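PDB 4WTP: beta-1,3-glucanosyltransferase from Rhizomucor miehei CAU432, which belongs to the glycoside hydrolase family 17 enzymes, carbohydrate-active proteins built on a beta/alpha-barrel. Local coordinates for residues W226-G231 and E241-Y246. Sequence-based numbering, arbitrary orientation.
Sequences WPSAGG and ENENKY
Trp226 lies against the first turns of helix 240-256, meeting Tyr246, Glu243 and Asn242 in turn from CB outward. Its CB touches the tyrosine first, 3.6 Å from Tyr246 CD2. With CG anti to the backbone N (chi1 -169°), the indole lies along the helix surface, against all three residues. On the six-membered side, Trp226 CE3 sits over one face of the Tyr246 ring, displaced toward the rim and 3.9 Å from Tyr246 CD1. The two planes are inclined at 40° with centroids 5.4 Å apart, so the rings meet at a slant. On the pyrrole side, Trp226 CD1 comes within 3.7 Å of the Glu243 backbone N, and the peptide oxygen of Asn242 lies over one face of the indole. Farther round the five-membered ring, Trp226 NE1 passes 3.4 Å from Asn242 CB, a van der Waals contact. The N-H itself is spent on Val237 O, which also accepts a bond from Asn242 ND2; one carbonyl thus ties both side chains together, although their indole and amide planes stand 83° apart.

The Glu243 chain, extended beyond CG, passes the Trp226 carbonyl, with CG 3.1 Å from Trp226 O, and brings OE1 to 3.3 Å from Ser228 CB. No hydrogen bond joins Glu243 to Ser228 directly. Instead Lys289 NZ forms a salt bridge with Glu243 OE1 and a hydrogen bond with Ser228 OG, so its charge probably stabilises the buried carboxylate.

Within the family 17 barrel, the contact fixes the loop after strand 219-223 to the helix that follows the 232-237 hairpin. Tyr246 OH is hydrogen-bonded to Thr224 OG1, just before the loop segment, while Trp226 and Tyr246 both pack on Ala199 of helix 196-212.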
loop_
_atom_site.group_PDB
_atom_site.type_symbol
_atom_site.label_atom_id
_atom_site.label_comp_id
_atom_site.label_asym_id
_atom_site.label_seq_id
_atom_site.Cartn_x
_atom_site.Cartn_y
_atom_site.Cartn_z
ATOM N N TRP A 226 -9.594 7.727 -1.717
ATOM C CA TRP A 226 -10.952 8.236 -1.680
ATOM C C TRP A 226 -11.566 7.914 -3.031
ATOM O O TRP A 226 -10.952 8.187 -4.086
ATOM C CB TRP A 226 -10.954 9.758 -1.456
ATOM C CG TRP A 226 -12.315 10.302 -1.159
ATOM C CD1 TRP A 226 -13.350 10.549 -2.066
ATOM C CD2 TRP A 226 -12.844 10.618 0.162
ATOM N NE1 TRP A 226 -14.440 11.053 -1.382
ATOM C CE2 TRP A 226 -14.187 11.120 -0.044
ATOM C CE3 TRP A 226 -12.329 10.601 1.448
ATOM C CZ2 TRP A 226 -14.978 11.542 1.005
ATOM C CZ3 TRP A 226 -13.157 10.998 2.497
ATOM C CH2 TRP A 226 -14.448 11.472 2.281
ATOM N N PRO A 227 -12.808 7.397 -3.064
ATOM C CA PRO A 227 -13.410 6.985 -4.333
ATOM C C PRO A 227 -14.046 8.134 -5.108
ATOM O O PRO A 227 -14.601 9.096 -4.552
ATOM C CB PRO A 227 -14.481 5.975 -3.895
ATOM C CG PRO A 227 -14.929 6.499 -2.570
ATOM C CD PRO A 227 -13.656 7.025 -1.924
ATOM N N SER A 228 -13.968 8.032 -6.431
ATOM C CA SER A 228 -14.546 9.092 -7.278
ATOM C C SER A 228 -16.012 8.875 -7.678
ATOM O O SER A 228 -16.615 9.763 -8.248
ATOM C CB SER A 228 -13.720 9.276 -8.540
ATOM O OG SER A 228 -13.678 8.078 -9.288
ATOM N N ALA A 229 -16.556 7.690 -7.403
ATOM C CA ALA A 229 -17.956 7.373 -7.756
ATOM C C ALA A 229 -18.408 6.201 -6.935
ATOM O O ALA A 229 -17.599 5.550 -6.250
ATOM C CB ALA A 229 -18.105 7.076 -9.251
ATOM N N GLY A 230 -19.713 5.943 -6.976
ATOM C CA GLY A 230 -20.273 4.766 -6.332
ATOM C C GLY A 230 -21.145 5.085 -5.131
ATOM O O GLY A 230 -21.589 4.189 -4.409
ATOM N N GLY A 231 -21.383 6.360 -4.879
ATOM C CA GLY A 231 -22.356 6.757 -3.881
ATOM C C GLY A 231 -21.772 7.542 -2.734
ATOM O O GLY A 231 -21.107 8.559 -2.922
ATOM N N GLU A 241 -14.478 15.427 -7.588
ATOM C CA GLU A 241 -13.989 16.616 -6.908
ATOM C C GLU A 241 -13.459 16.219 -5.529
ATOM O O GLU A 241 -12.457 16.765 -5.065
ATOM C CB GLU A 241 -15.094 17.674 -6.779
ATOM C CG GLU A 241 -15.906 17.656 -5.481
ATOM C CD GLU A 241 -16.836 18.869 -5.291
ATOM O OE1 GLU A 241 -16.525 19.763 -4.463
ATOM O OE2 GLU A 241 -17.893 18.937 -5.961
ATOM N N ASN A 242 -14.131 15.271 -4.865
ATOM C CA ASN A 242 -13.718 14.832 -3.525
ATOM C C ASN A 242 -12.465 13.992 -3.585
ATOM O O ASN A 242 -11.586 14.143 -2.733
ATOM C CB ASN A 242 -14.851 14.157 -2.741
ATOM C CG ASN A 242 -15.888 15.140 -2.274
ATOM O OD1 ASN A 242 -15.745 16.368 -2.436
ATOM N ND2 ASN A 242 -16.947 14.609 -1.676
ATOM N N GLU A 243 -12.345 13.089 -4.572
ATOM C CA GLU A 243 -11.100 12.343 -4.703
ATOM C C GLU A 243 -9.945 13.334 -4.947
ATOM O O GLU A 243 -8.872 13.191 -4.389
ATOM C CB GLU A 243 -11.133 11.272 -5.791
ATOM C CG GLU A 243 -9.821 10.504 -5.825
ATOM C CD GLU A 243 -9.697 9.454 -6.905
ATOM O OE1 GLU A 243 -10.545 9.358 -7.811
ATOM O OE2 GLU A 243 -8.671 8.733 -6.851
ATOM N N ASN A 244 -10.145 14.306 -5.839
ATOM C CA ASN A 244 -9.133 15.327 -6.133
ATOM C C ASN A 244 -8.724 16.096 -4.882
ATOM O O ASN A 244 -7.540 16.269 -4.623
ATOM C CB ASN A 244 -9.697 16.284 -7.196
ATOM C CG ASN A 244 -8.617 17.140 -7.829
ATOM O OD1 ASN A 244 -7.581 16.635 -8.235
ATOM N ND2 ASN A 244 -8.884 18.427 -7.926
ATOM N N LYS A 245 -9.713 16.524 -4.097
ATOM C CA LYS A 245 -9.431 17.237 -2.855
ATOM C C LYS A 245 -8.645 16.353 -1.869
ATOM O O LYS A 245 -7.667 16.805 -1.259
ATOM C CB LYS A 245 -10.715 17.759 -2.230
ATOM C CG LYS A 245 -10.496 18.348 -0.853
ATOM C CD LYS A 245 -11.700 19.121 -0.343
ATOM C CE LYS A 245 -11.485 19.576 1.096
ATOM N NZ LYS A 245 -10.179 20.228 1.410
ATOM N N TYR A 246 -9.079 15.102 -1.710
ATOM C CA TYR A 246 -8.436 14.202 -0.754
ATOM C C TYR A 246 -6.991 13.965 -1.168
ATOM O O TYR A 246 -6.069 14.040 -0.363
ATOM C CB TYR A 246 -9.176 12.859 -0.673
ATOM C CG TYR A 246 -8.688 12.013 0.498
ATOM C CD1 TYR A 246 -8.903 12.439 1.802
ATOM C CD2 TYR A 246 -7.976 10.833 0.296
ATOM C CE1 TYR A 246 -8.479 11.670 2.890
ATOM C CE2 TYR A 246 -7.545 10.049 1.369
ATOM C CZ TYR A 246 -7.776 10.499 2.656
ATOM O OH TYR A 246 -7.368 9.767 3.753
#